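Local structure of YCAC GENE product (Escherichia coli, 1YAC) at residues 23-28 with 34-39; 44-49 with 167-172; 54-59 with 66-71; 98-103 with 129-134; 113-118 with 149-154. The protein is probably a hydrolase of unknown specificity, an octameric homologue of the isochorismatase domain of EntB and of N-carbamoylsarcosine amidohydrolase. One frame throughout, in Å; residues are numbered along the deposited sequence.

Contact 1 (23-28 with 34-39); sequences GLLSLV and DKFKNN
Val28 and Leu25 meet Phe36 from two directions, one over its ring and one at its rim. Val28 CG1 stands 4.1 Å from the centroid of the Phe36 ring and only 8° off the ring normal, which is the geometry of a CH-pi contact. Leu25 CD2 arrives in the ring plane and touches Phe36 CE2 at 3.5 Å. Val28 crosses the ring at about a right angle, its CG1 placed trans to its own backbone N (chi1 178°). Phe36 is turned the same way, with chi1 -164° carrying the ring off the helix toward the loop. The contact thus closes the connection that leaves strand 13-18 and enters helix 33-49, the first crossover of the three-layer alpha-beta-alpha sandwich. Residues 23-27 coil with helical backbone angles, and Gly23 O receives both Ser26 N at 3.0 Å and Ser26 OG at 2.8 Å, tightening the turn that carries Leu25. Farther out, Leu25 also packs on Val69 and Val113. Val28 O is bonded to Arg29 of a neighbouring subunit, while Lys35 forms salt bridges with Glu32 and Asp34 of another.

Contact 2 (44-49 with 167-172); sequences GDLAKY and GVACEL
Leu46 reaches Val168, Ala169 and Leu172, and its side chain makes every contact between the two helical segments. CB points toward helix 165-173 but is still 4.7 Å from Ala169 CB, too far for a close touch. At CG the chain sits in the crowded position between the backbone N and the carbonyl carbon (chi1 78°), an uncommon choice for leucine in a helix, and a further turn at chi2 of 82° sets the two methyls on different partners. CD2 faces the short side chain of Ala169, 4.2 Å from Ala169 CB. CD1 goes the other way and has two neighbours one helical turn apart: Val168 CG1 at 4.0 Å and Leu172 CD1 at 3.8 Å. Both of these side chains meet Leu46 at about a right angle.

Helices 33-49 and 165-173 run side by side and nearly parallel in one layer of the alpha-beta-alpha sandwich: the axes of segments 44-49 and 167-172 approach to 10.5 Å at an angle of 13°. Val168 and Leu172 lie on the side of the second helix that faces Leu46. The closest CA atoms, those of Leu46 and Ala169, are 6.5 Å apart, a spacing that the small alanine permits. Leu186 of helix 180-190 touches both Leu46 and Ala169, and Val168 rests on Met163 of strand 161-163. The polar residues alongside turn elsewhere: the Asp45 carboxylate is bonded to Gln75 and His190, and that of Glu171 to Tyr5 and to the backbone N of Leu8.

Contact 3 (54-59 with 66-71); sequences TILTTS and GPLVPE
Thr58 divides its side chain between two environments, OG1 hydrogen-bonding to Glu61 OE1 and CG2 packing on Leu68. This division follows from chi1 of 61°, which puts the methyl trans to the carbonyl carbon. Thr58 CG2 lies 3.9 Å from Leu68 CB, and the same methyl is 4.0 Å from Leu68 CD1. Two residues back along the strand, on the same side of the sheet, Leu56 CD1 meets Leu68 CD2 at 3.9 Å. Leu68 therefore reaches across two alternate strand positions, touching one with its base and one branch and the other with its second branch; Thr57 between them points away. Both strand side chains cross Leu68 at about a right angle.

The segments belong to the beta-alpha-beta unit of strand 54-59, helix 70-75 and strand 81-84. Leu68 lies in the lead into that helix, just before the N-cap residue Val69, and also touches Tyr81 of the last strand. Gln21 joins the two backbones at the loop end, OE1 accepting from Ser59 N and NE2 donating to Gly66 O. Across the contact itself the side chains meet through carbon alone, so dispersion and burial hold Leu68 to the sheet, while the threonine hydroxyl is satisfied outside it.

Contact 4 (98-103 with 129-134); sequences KAVKAT and EGFDVF
Lys101 and Glu129 are joined by a salt bridge, Lys101 NZ donating to Glu129 OE1 at 2.9 Å. The ammonium comes to the syn side of that oxygen, 17° out of the carboxylate plane. The other carboxylate oxygen, Glu129 OE2, is bonded to Trp91 NE1, so each oxygen has a partner, which would limit the rotation of the group. A chain extended beyond CG lets Lys101 NZ span the distance to Glu129. Nearer the backbone, chi1 of -67° sets CG trans to the carbonyl carbon and places it at the edge of the Phe131 ring, near its plane, with Lys101 CG 4.1 Å from Phe131 CZ. Val100 CG1 approaches the same corner obliquely, 4.2 Å from Phe131 CZ.

Near Thr103, Val100 O accepts both Thr103 N at 3.1 Å and Thr103 OG1 at 2.7 Å, the latter with a C=O...donor angle of 162°. Having given its proton to Val100 O, Thr103 OG1 can accept from Lys105 N. On the other segment, Gly130 ends its helix in a Schellman motif with positive phi, 99°, and its carbonyl oxygen is met by Lys106 NZ.

Charges on the outside and an apolar corner beneath them thus join helix 94-102 to the turn between helix 115-128 and strand 132-136. Val100 and Phe131 both rest on Leu108 of strand 107-112, and Val100 also packs on Ile55 of strand 54-59.

Contact 5 (113-118 with 149-154); sequences VVTEVC and HSAWDR
Thr115 and Glu116, in the first turn of helix 115-128, both lean on the methyl of Ala151. Ahead of them Val113 is joined to Val114 by a cis peptide, and Val114 takes the N-cap position, its O accepting Val117 N at 3.0 Å. The arrangement is probably as in other isochorismatase-like hydrolases, where a cis peptide precedes the helix carrying the cysteine. Thr115 CG2 then comes to 4.4 Å from Ala151 CB, a loose touch. Glu116 makes the close one, its CB 3.6 Å from Ala151 CB. The CA atoms of these two residues are only 4.8 Å apart. Beyond CB, Glu116 leads away: chi1 of 76° and a bend at chi2 (-85°) carry its carboxylate off to Thr142, whose OG1 is bonded to Glu116 OE1. Its backbone reaches the other helix through a water, which donates to Glu116 O at 2.8 Å and accepts from Arg154 NH1 at 3.0 Å, lying at the edge of the guanidinium plane. Val117 turns away from Ala151, and the wider pi-type turn at 115-118 continues to Cys118.

The first turn of helix 115-128 thereby meets helix 145-158, and Arg154 also packs against Phe121 and Leu124 farther along the former. Arg154 NH1 forms a salt bridge with Glu171 of a neighbouring subunit, so the helix pair borders a subunit interface.

How the contacts relate
Contact 1 touches both contact 3 and contact 5: Leu25 CD1 lies 3.5 Å from Val69 CG1 of contact 3, and Leu25 CD2 lies 3.8 Å from Val113 CG1 of contact 5. Contacts 3 and 5 do not touch each other. Contact 2 uses the same helix as contact 1 but is centred about 19 Å away; it encloses contacts 3, 4 and 5 in sequence. Contacts 3 and 4 meet where Ile55 CD1 comes to 3.3 Å from Val100 CA. Contacts 4 and 5 alternate along the chain, their centres about 19 Å apart. Contacts 1 and 3 both reach the second subunit. Cys118 of contact 5 packs on Asp19; in relatives the equivalent cysteine and aspartate are probably part of the active site.

Contact 1 (23-28 with 34-39)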
# COMPACT_ATOMS: atom_id res chain seq x y z
N GLY A 23 6.00 10.62 25.35
CA GLY A 23 7.07 10.86 24.40
C GLY A 23 7.26 9.66 23.49
O GLY A 23 7.26 9.79 22.27
N LEU A 24 7.35 8.47 24.10
CA LEU A 24 7.55 7.24 23.33
C LEU A 24 6.46 6.94 22.30
O LEU A 24 6.72 6.32 21.26
CB LEU A 24 7.75 6.04 24.28
CG LEU A 24 9.03 6.09 25.13
CD1 LEU A 24 9.06 4.89 26.11
CD2 LEU A 24 10.26 6.07 24.23
N LEU A 25 5.23 7.37 22.56
CA LEU A 25 4.16 7.14 21.60
C LEU A 25 4.41 7.86 20.28
O LEU A 25 3.87 7.46 19.25
CB LEU A 25 2.78 7.53 22.17
CG LEU A 25 2.23 6.63 23.28
CD1 LEU A 25 0.82 7.04 23.65
CD2 LEU A 25 2.23 5.21 22.84
N SER A 26 5.23 8.91 20.28
CA SER A 26 5.52 9.62 19.02
C SER A 26 6.39 8.76 18.10
O SER A 26 6.44 8.99 16.89
CB SER A 26 6.17 11.00 19.26
OG SER A 26 7.49 10.90 19.73
N LEU A 27 7.10 7.79 18.68
CA LEU A 27 7.94 6.88 17.91
C LEU A 27 7.12 5.79 17.20
O LEU A 27 7.59 5.14 16.26
CB LEU A 27 8.98 6.21 18.82
CG LEU A 27 9.97 7.13 19.54
CD1 LEU A 27 10.95 6.28 20.34
CD2 LEU A 27 10.72 7.99 18.56
N VAL A 28 5.90 5.57 17.68
CA VAL A 28 5.02 4.56 17.11
C VAL A 28 4.47 5.03 15.76
O VAL A 28 3.68 5.97 15.69
CB VAL A 28 3.85 4.22 18.08
CG1 VAL A 28 2.90 3.20 17.44
CG2 VAL A 28 4.40 3.69 19.40
N ASP A 34 -4.87 7.12 15.77
CA ASP A 34 -6.26 7.01 16.23
C ASP A 34 -6.57 5.57 16.62
O ASP A 34 -7.16 5.30 17.68
CB ASP A 34 -7.22 7.52 15.15
CG ASP A 34 -6.96 8.98 14.78
OD1 ASP A 34 -6.53 9.79 15.64
OD2 ASP A 34 -7.17 9.32 13.60
N LYS A 35 -6.15 4.63 15.77
CA LYS A 35 -6.33 3.21 16.04
C LYS A 35 -5.49 2.78 17.26
O LYS A 35 -5.98 2.09 18.15
CB LYS A 35 -5.92 2.37 14.82
CG LYS A 35 -6.04 0.87 15.06
CD LYS A 35 -5.69 0.06 13.82
CE LYS A 35 -6.60 0.40 12.66
NZ LYS A 35 -8.04 0.23 13.03
N PHE A 36 -4.23 3.23 17.31
CA PHE A 36 -3.37 2.85 18.42
C PHE A 36 -3.91 3.32 19.76
O PHE A 36 -3.91 2.54 20.73
CB PHE A 36 -1.94 3.36 18.24
CG PHE A 36 -0.94 2.67 19.15
CD1 PHE A 36 -0.75 1.29 19.06
CD2 PHE A 36 -0.25 3.38 20.13
CE1 PHE A 36 0.13 0.62 19.93
CE2 PHE A 36 0.63 2.73 21.01
CZ PHE A 36 0.82 1.34 20.91
N LYS A 37 -4.35 4.57 19.83
CA LYS A 37 -4.89 5.10 21.07
C LYS A 37 -6.11 4.27 21.51
O LYS A 37 -6.20 3.86 22.67
CB LYS A 37 -5.31 6.57 20.93
CG LYS A 37 -5.99 7.11 22.19
CD LYS A 37 -6.72 8.43 21.96
CE LYS A 37 -7.49 8.83 23.21
NZ LYS A 37 -8.30 10.04 22.98
N ASN A 38 -7.03 4.02 20.58
CA ASN A 38 -8.22 3.24 20.90
C ASN A 38 -7.86 1.85 21.43
O ASN A 38 -8.43 1.39 22.42
CB ASN A 38 -9.11 3.09 19.67
CG ASN A 38 -10.34 2.24 19.96
OD1 ASN A 38 -11.16 2.57 20.84
ND2 ASN A 38 -10.48 1.14 19.23
N ASN A 39 -6.91 1.19 20.77
CA ASN A 39 -6.47 -0.15 21.15
C ASN A 39 -5.83 -0.20 22.54
O ASN A 39 -6.10 -1.11 23.33
CB ASN A 39 -5.51 -0.72 20.11
CG ASN A 39 -6.20 -1.07 18.79
OD1 ASN A 39 -7.43 -1.06 18.70
ND2 ASN A 39 -5.42 -1.40 17.77

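Contact 2 (44-49 with 167-172)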
# COMPACT_ATOMS: atom_id res chain seq x y z
N GLY A 44 -6.61 -1.39 28.40
CA GLY A 44 -6.75 -0.96 29.78
C GLY A 44 -8.16 -1.25 30.30
O GLY A 44 -8.34 -1.78 31.41
N ASP A 45 -9.16 -0.94 29.48
CA ASP A 45 -10.56 -1.15 29.86
C ASP A 45 -10.88 -2.62 30.10
O ASP A 45 -11.63 -2.95 31.02
CB ASP A 45 -11.52 -0.60 28.80
CG ASP A 45 -11.66 0.91 28.85
OD1 ASP A 45 -10.97 1.59 29.65
OD2 ASP A 45 -12.50 1.42 28.09
N LEU A 46 -10.31 -3.50 29.27
CA LEU A 46 -10.59 -4.93 29.45
C LEU A 46 -9.89 -5.45 30.71
O LEU A 46 -10.45 -6.27 31.44
CB LEU A 46 -10.24 -5.75 28.20
CG LEU A 46 -8.81 -6.13 27.83
CD1 LEU A 46 -8.34 -7.37 28.60
CD2 LEU A 46 -8.75 -6.40 26.33
N ALA A 47 -8.69 -4.94 30.98
CA ALA A 47 -7.96 -5.36 32.18
C ALA A 47 -8.79 -4.99 33.40
O ALA A 47 -8.95 -5.79 34.34
CB ALA A 47 -6.61 -4.68 32.24
N LYS A 48 -9.35 -3.79 33.38
CA LYS A 48 -10.19 -3.32 34.47
C LYS A 48 -11.49 -4.13 34.54
O LYS A 48 -11.89 -4.60 35.62
CB LYS A 48 -10.50 -1.83 34.29
CG LYS A 48 -11.43 -1.26 35.34
CD LYS A 48 -10.71 -0.36 36.33
CE LYS A 48 -9.61 -1.08 37.07
NZ LYS A 48 -9.07 -0.22 38.16
N TYR A 49 -12.14 -4.31 33.39
CA TYR A 49 -13.40 -5.05 33.31
C TYR A 49 -13.28 -6.48 33.87
O TYR A 49 -14.15 -6.94 34.62
CB TYR A 49 -13.91 -5.11 31.87
CG TYR A 49 -15.16 -5.96 31.72
CD1 TYR A 49 -16.36 -5.58 32.32
CD2 TYR A 49 -15.12 -7.15 31.00
CE1 TYR A 49 -17.50 -6.37 32.20
CE2 TYR A 49 -16.25 -7.94 30.88
CZ TYR A 49 -17.44 -7.54 31.48
OH TYR A 49 -18.57 -8.32 31.34
N GLY A 167 -9.57 -10.29 20.56
CA GLY A 167 -9.39 -11.72 20.76
C GLY A 167 -9.14 -12.03 22.23
O GLY A 167 -9.69 -12.99 22.78
N VAL A 168 -8.29 -11.21 22.87
CA VAL A 168 -7.97 -11.35 24.30
C VAL A 168 -9.26 -11.27 25.14
O VAL A 168 -9.54 -12.13 25.97
CB VAL A 168 -6.96 -10.22 24.76
CG1 VAL A 168 -6.79 -10.21 26.29
CG2 VAL A 168 -5.58 -10.42 24.09
N ALA A 169 -10.08 -10.25 24.87
CA ALA A 169 -11.32 -10.07 25.61
C ALA A 169 -12.25 -11.27 25.45
O ALA A 169 -12.87 -11.73 26.42
CB ALA A 169 -12.02 -8.79 25.16
N CYS A 170 -12.36 -11.79 24.23
CA CYS A 170 -13.23 -12.92 23.94
C CYS A 170 -12.77 -14.22 24.58
O CYS A 170 -13.59 -15.05 25.00
CB CYS A 170 -13.39 -13.11 22.43
SG CYS A 170 -14.42 -11.86 21.63
N GLU A 171 -11.45 -14.43 24.60
CA GLU A 171 -10.93 -15.64 25.20
C GLU A 171 -11.09 -15.59 26.72
O GLU A 171 -11.32 -16.61 27.37
CB GLU A 171 -9.46 -15.85 24.81
CG GLU A 171 -9.00 -17.30 24.96
CD GLU A 171 -7.73 -17.58 24.20
OE1 GLU A 171 -7.83 -17.93 23.02
OE2 GLU A 171 -6.62 -17.47 24.79
N LEU A 172 -10.98 -14.39 27.29
CA LEU A 172 -11.14 -14.21 28.73
C LEU A 172 -12.60 -14.36 29.17
O LEU A 172 -12.89 -15.01 30.18
CB LEU A 172 -10.65 -12.82 29.15
CG LEU A 172 -9.14 -12.59 29.21
CD1 LEU A 172 -8.85 -11.10 29.32
CD2 LEU A 172 -8.55 -13.34 30.38

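Contact 3 (54-59 with 66-71)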
# COMPACT_ATOMS: atom_id res chain seq x y z
N THR A 54 -2.95 -5.89 37.38
CA THR A 54 -2.24 -5.14 36.35
C THR A 54 -0.98 -4.45 36.88
O THR A 54 -0.97 -3.95 38.01
CB THR A 54 -3.21 -4.10 35.71
OG1 THR A 54 -4.32 -4.80 35.14
CG2 THR A 54 -2.52 -3.27 34.62
N ILE A 55 0.07 -4.47 36.08
CA ILE A 55 1.35 -3.87 36.44
C ILE A 55 1.75 -2.81 35.41
O ILE A 55 1.78 -3.07 34.21
CB ILE A 55 2.43 -4.96 36.53
CG1 ILE A 55 2.08 -5.91 37.67
CG2 ILE A 55 3.81 -4.35 36.78
CD1 ILE A 55 2.85 -7.18 37.62
N LEU A 56 2.00 -1.60 35.90
CA LEU A 56 2.42 -0.49 35.05
C LEU A 56 3.91 -0.25 35.26
O LEU A 56 4.42 -0.37 36.37
CB LEU A 56 1.67 0.79 35.44
CG LEU A 56 0.15 0.75 35.51
CD1 LEU A 56 -0.33 2.10 36.03
CD2 LEU A 56 -0.46 0.43 34.15
N THR A 57 4.62 0.08 34.18
CA THR A 57 6.05 0.36 34.31
C THR A 57 6.43 1.37 33.24
O THR A 57 5.78 1.46 32.20
CB THR A 57 6.92 -0.93 34.22
OG1 THR A 57 8.30 -0.61 34.47
CG2 THR A 57 6.79 -1.60 32.85
N THR A 58 7.43 2.19 33.55
CA THR A 58 7.89 3.22 32.62
C THR A 58 9.40 3.24 32.61
O THR A 58 10.06 2.77 33.55
CB THR A 58 7.39 4.62 33.01
OG1 THR A 58 7.90 4.95 34.31
CG2 THR A 58 5.86 4.68 33.02
N SER A 59 9.96 3.80 31.55
CA SER A 59 11.40 3.90 31.38
C SER A 59 11.81 5.36 31.32
O SER A 59 11.31 6.11 30.47
CB SER A 59 11.80 3.20 30.07
OG SER A 59 13.16 3.42 29.78
N GLY A 66 9.05 10.82 28.58
CA GLY A 66 7.80 11.37 29.06
C GLY A 66 7.04 10.51 30.05
O GLY A 66 7.40 9.35 30.27
N PRO A 67 5.97 11.06 30.64
CA PRO A 67 5.14 10.37 31.62
C PRO A 67 4.24 9.33 30.98
O PRO A 67 3.99 9.36 29.78
CB PRO A 67 4.32 11.51 32.21
CG PRO A 67 4.10 12.40 31.03
CD PRO A 67 5.47 12.42 30.38
N LEU A 68 3.75 8.42 31.81
CA LEU A 68 2.82 7.39 31.35
C LEU A 68 1.57 8.15 30.91
O LEU A 68 1.20 9.16 31.52
CB LEU A 68 2.47 6.47 32.53
CG LEU A 68 1.54 5.29 32.19
CD1 LEU A 68 2.26 4.28 31.30
CD2 LEU A 68 1.07 4.64 33.48
N VAL A 69 0.93 7.71 29.83
CA VAL A 69 -0.28 8.41 29.40
C VAL A 69 -1.25 8.43 30.59
O VAL A 69 -1.47 7.40 31.24
CB VAL A 69 -0.92 7.76 28.15
CG1 VAL A 69 0.02 7.92 26.96
CG2 VAL A 69 -1.25 6.29 28.39
N PRO A 70 -1.84 9.60 30.89
CA PRO A 70 -2.77 9.83 31.99
C PRO A 70 -3.89 8.81 32.19
O PRO A 70 -4.22 8.47 33.33
CB PRO A 70 -3.32 11.22 31.69
CG PRO A 70 -2.17 11.88 31.00
CD PRO A 70 -1.71 10.82 30.06
N GLU A 71 -4.46 8.32 31.10
CA GLU A 71 -5.55 7.35 31.18
C GLU A 71 -5.19 6.11 32.00
O GLU A 71 -5.94 5.70 32.88
CB GLU A 71 -6.03 6.92 29.79
CG GLU A 71 -6.77 7.99 29.02
CD GLU A 71 -5.86 8.84 28.14
OE1 GLU A 71 -4.63 8.75 28.31
OE2 GLU A 71 -6.38 9.58 27.27

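Contact 4 (98-103 with 129-134)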
# COMPACT_ATOMS: atom_id res chain seq x y z
N LYS A 98 9.28 -8.92 40.89
CA LYS A 98 8.61 -9.20 42.16
C LYS A 98 7.11 -8.93 42.04
O LYS A 98 6.28 -9.76 42.43
CB LYS A 98 9.20 -8.33 43.27
CG LYS A 98 10.10 -9.06 44.23
CD LYS A 98 10.57 -8.14 45.35
CE LYS A 98 9.40 -7.57 46.14
NZ LYS A 98 9.86 -6.69 47.25
N ALA A 99 6.76 -7.78 41.45
CA ALA A 99 5.35 -7.43 41.29
C ALA A 99 4.65 -8.45 40.39
O ALA A 99 3.54 -8.91 40.72
CB ALA A 99 5.22 -6.02 40.70
N VAL A 100 5.30 -8.85 39.30
CA VAL A 100 4.73 -9.84 38.39
C VAL A 100 4.47 -11.15 39.12
O VAL A 100 3.36 -11.69 39.09
CB VAL A 100 5.64 -10.10 37.17
CG1 VAL A 100 5.07 -11.26 36.34
CG2 VAL A 100 5.75 -8.84 36.32
N LYS A 101 5.49 -11.66 39.81
CA LYS A 101 5.35 -12.92 40.53
C LYS A 101 4.35 -12.82 41.68
O LYS A 101 3.67 -13.80 41.99
CB LYS A 101 6.71 -13.42 41.01
CG LYS A 101 7.63 -13.82 39.84
CD LYS A 101 8.95 -14.40 40.31
CE LYS A 101 9.77 -14.85 39.12
NZ LYS A 101 11.02 -15.54 39.53
N ALA A 102 4.21 -11.64 42.27
CA ALA A 102 3.28 -11.44 43.38
C ALA A 102 1.83 -11.56 42.95
O ALA A 102 0.94 -11.73 43.78
CB ALA A 102 3.52 -10.09 44.05
N THR A 103 1.56 -11.41 41.65
CA THR A 103 0.19 -11.53 41.17
C THR A 103 -0.25 -12.99 41.31
O THR A 103 -1.44 -13.28 41.37
CB THR A 103 0.04 -11.12 39.68
OG1 THR A 103 0.71 -12.06 38.85
CG2 THR A 103 0.60 -9.73 39.42
N GLU A 129 11.39 -18.01 32.14
CA GLU A 129 11.02 -18.26 33.53
C GLU A 129 9.84 -19.22 33.68
O GLU A 129 9.47 -19.58 34.80
CB GLU A 129 10.73 -16.94 34.26
CG GLU A 129 11.96 -16.08 34.51
CD GLU A 129 12.14 -15.71 35.98
OE1 GLU A 129 11.58 -16.40 36.86
OE2 GLU A 129 12.86 -14.73 36.26
N GLY A 130 9.24 -19.64 32.57
CA GLY A 130 8.14 -20.58 32.65
C GLY A 130 6.74 -20.02 32.55
O GLY A 130 5.77 -20.77 32.69
N PHE A 131 6.60 -18.73 32.30
CA PHE A 131 5.26 -18.14 32.17
C PHE A 131 4.66 -18.38 30.78
O PHE A 131 5.38 -18.59 29.80
CB PHE A 131 5.32 -16.62 32.39
CG PHE A 131 5.58 -16.21 33.81
CD1 PHE A 131 4.52 -16.02 34.70
CD2 PHE A 131 6.88 -15.98 34.26
CE1 PHE A 131 4.77 -15.60 36.01
CE2 PHE A 131 7.13 -15.56 35.56
CZ PHE A 131 6.07 -15.36 36.43
N ASP A 132 3.34 -18.38 30.71
CA ASP A 132 2.65 -18.50 29.43
C ASP A 132 2.44 -17.05 29.02
O ASP A 132 1.74 -16.31 29.71
CB ASP A 132 1.33 -19.23 29.59
CG ASP A 132 1.54 -20.70 29.84
OD1 ASP A 132 2.49 -21.25 29.25
OD2 ASP A 132 0.80 -21.29 30.65
N VAL A 133 3.06 -16.64 27.92
CA VAL A 133 3.00 -15.26 27.47
C VAL A 133 2.10 -15.04 26.27
O VAL A 133 2.16 -15.77 25.28
CB VAL A 133 4.43 -14.74 27.16
CG1 VAL A 133 4.41 -13.31 26.64
CG2 VAL A 133 5.31 -14.83 28.41
N PHE A 134 1.28 -14.00 26.37
CA PHE A 134 0.34 -13.61 25.33
C PHE A 134 0.65 -12.13 25.01
O PHE A 134 0.52 -11.26 25.87
CB PHE A 134 -1.10 -13.73 25.86
CG PHE A 134 -1.48 -15.14 26.27
CD1 PHE A 134 -1.03 -15.67 27.47
CD2 PHE A 134 -2.31 -15.90 25.46
CE1 PHE A 134 -1.41 -16.96 27.87
CE2 PHE A 134 -2.71 -17.18 25.85
CZ PHE A 134 -2.25 -17.72 27.06

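Contact 5 (113-118 with 149-154)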
# COMPACT_ATOMS: atom_id res chain seq x y z
N VAL A 113 5.56 -0.23 24.39
CA VAL A 113 6.31 0.39 23.29
C VAL A 113 7.78 0.57 23.67
O VAL A 113 8.09 0.82 24.83
CB VAL A 113 5.64 1.73 22.74
CG1 VAL A 113 4.39 2.12 23.50
CG2 VAL A 113 6.64 2.88 22.65
N VAL A 114 8.70 0.26 22.76
CA VAL A 114 8.48 -0.25 21.41
C VAL A 114 8.37 -1.78 21.44
O VAL A 114 8.99 -2.45 22.27
CB VAL A 114 9.54 0.21 20.38
CG1 VAL A 114 9.49 1.74 20.23
CG2 VAL A 114 10.94 -0.26 20.75
N THR A 115 7.58 -2.31 20.52
CA THR A 115 7.34 -3.77 20.41
C THR A 115 8.56 -4.68 20.53
O THR A 115 8.57 -5.59 21.35
CB THR A 115 6.56 -4.12 19.10
OG1 THR A 115 5.55 -3.16 18.88
CG2 THR A 115 5.89 -5.43 19.19
N GLU A 116 9.61 -4.35 19.78
CA GLU A 116 10.82 -5.20 19.73
C GLU A 116 11.78 -5.06 20.93
O GLU A 116 12.76 -5.79 21.02
CB GLU A 116 11.57 -4.98 18.42
CG GLU A 116 12.40 -3.66 18.34
CD GLU A 116 11.59 -2.44 17.90
OE1 GLU A 116 10.36 -2.42 18.08
OE2 GLU A 116 12.21 -1.49 17.38
N VAL A 117 11.49 -4.10 21.82
CA VAL A 117 12.33 -3.90 22.99
C VAL A 117 11.54 -4.01 24.29
O VAL A 117 11.65 -5.01 25.00
CB VAL A 117 13.04 -2.52 22.95
CG1 VAL A 117 13.76 -2.25 24.29
CG2 VAL A 117 14.05 -2.49 21.81
N CYS A 118 10.67 -3.05 24.56
CA CYS A 118 9.93 -3.09 25.81
C CYS A 118 8.92 -4.21 25.95
O CYS A 118 8.54 -4.56 27.07
CB CYS A 118 9.34 -1.74 26.15
SG CYS A 118 10.66 -0.53 26.30
N HIS A 149 7.37 -6.86 12.54
CA HIS A 149 7.37 -8.25 12.10
C HIS A 149 8.59 -9.05 12.54
O HIS A 149 8.48 -10.25 12.80
CB HIS A 149 7.14 -8.34 10.58
CG HIS A 149 5.76 -7.94 10.15
ND1 HIS A 149 5.51 -7.34 8.94
CD2 HIS A 149 4.56 -8.05 10.78
CE1 HIS A 149 4.21 -7.08 8.84
NE2 HIS A 149 3.61 -7.50 9.94
N SER A 150 9.74 -8.39 12.64
CA SER A 150 10.96 -9.05 13.11
C SER A 150 10.74 -9.48 14.57
O SER A 150 11.07 -10.61 14.96
CB SER A 150 12.16 -8.10 12.98
OG SER A 150 12.51 -7.92 11.60
N ALA A 151 10.12 -8.59 15.34
CA ALA A 151 9.82 -8.87 16.74
C ALA A 151 8.79 -10.01 16.85
O ALA A 151 8.93 -10.88 17.71
CB ALA A 151 9.28 -7.61 17.41
N TRP A 152 7.75 -9.98 16.01
CA TRP A 152 6.74 -11.04 16.03
C TRP A 152 7.41 -12.37 15.83
O TRP A 152 7.10 -13.34 16.53
CB TRP A 152 5.71 -10.89 14.92
CG TRP A 152 4.69 -9.86 15.19
CD1 TRP A 152 4.74 -8.88 16.13
CD2 TRP A 152 3.49 -9.65 14.44
NE1 TRP A 152 3.66 -8.05 16.01
CE2 TRP A 152 2.87 -8.50 14.97
CE3 TRP A 152 2.88 -10.32 13.37
CZ2 TRP A 152 1.66 -7.99 14.46
CZ3 TRP A 152 1.67 -9.81 12.86
CH2 TRP A 152 1.08 -8.65 13.41
N ASP A 153 8.27 -12.44 14.82
CA ASP A 153 8.98 -13.67 14.51
C ASP A 153 9.77 -14.15 15.73
O ASP A 153 9.68 -15.32 16.14
CB ASP A 153 9.92 -13.47 13.33
CG ASP A 153 10.57 -14.77 12.88
OD1 ASP A 153 11.62 -15.14 13.44
OD2 ASP A 153 10.02 -15.44 11.98
N ARG A 154 10.51 -13.23 16.33
CA ARG A 154 11.33 -13.54 17.49
C ARG A 154 10.51 -14.04 18.69
O ARG A 154 10.87 -15.03 19.33
CB ARG A 154 12.19 -12.34 17.89
CG ARG A 154 13.37 -12.72 18.79
CD ARG A 154 14.19 -11.51 19.21
NE ARG A 154 15.40 -11.94 19.91
CZ ARG A 154 16.11 -11.16 20.72
NH1 ARG A 154 15.74 -9.91 20.95
NH2 ARG A 154 17.19 -11.66 21.32
O HOH W 1 13.87 -7.94 19.63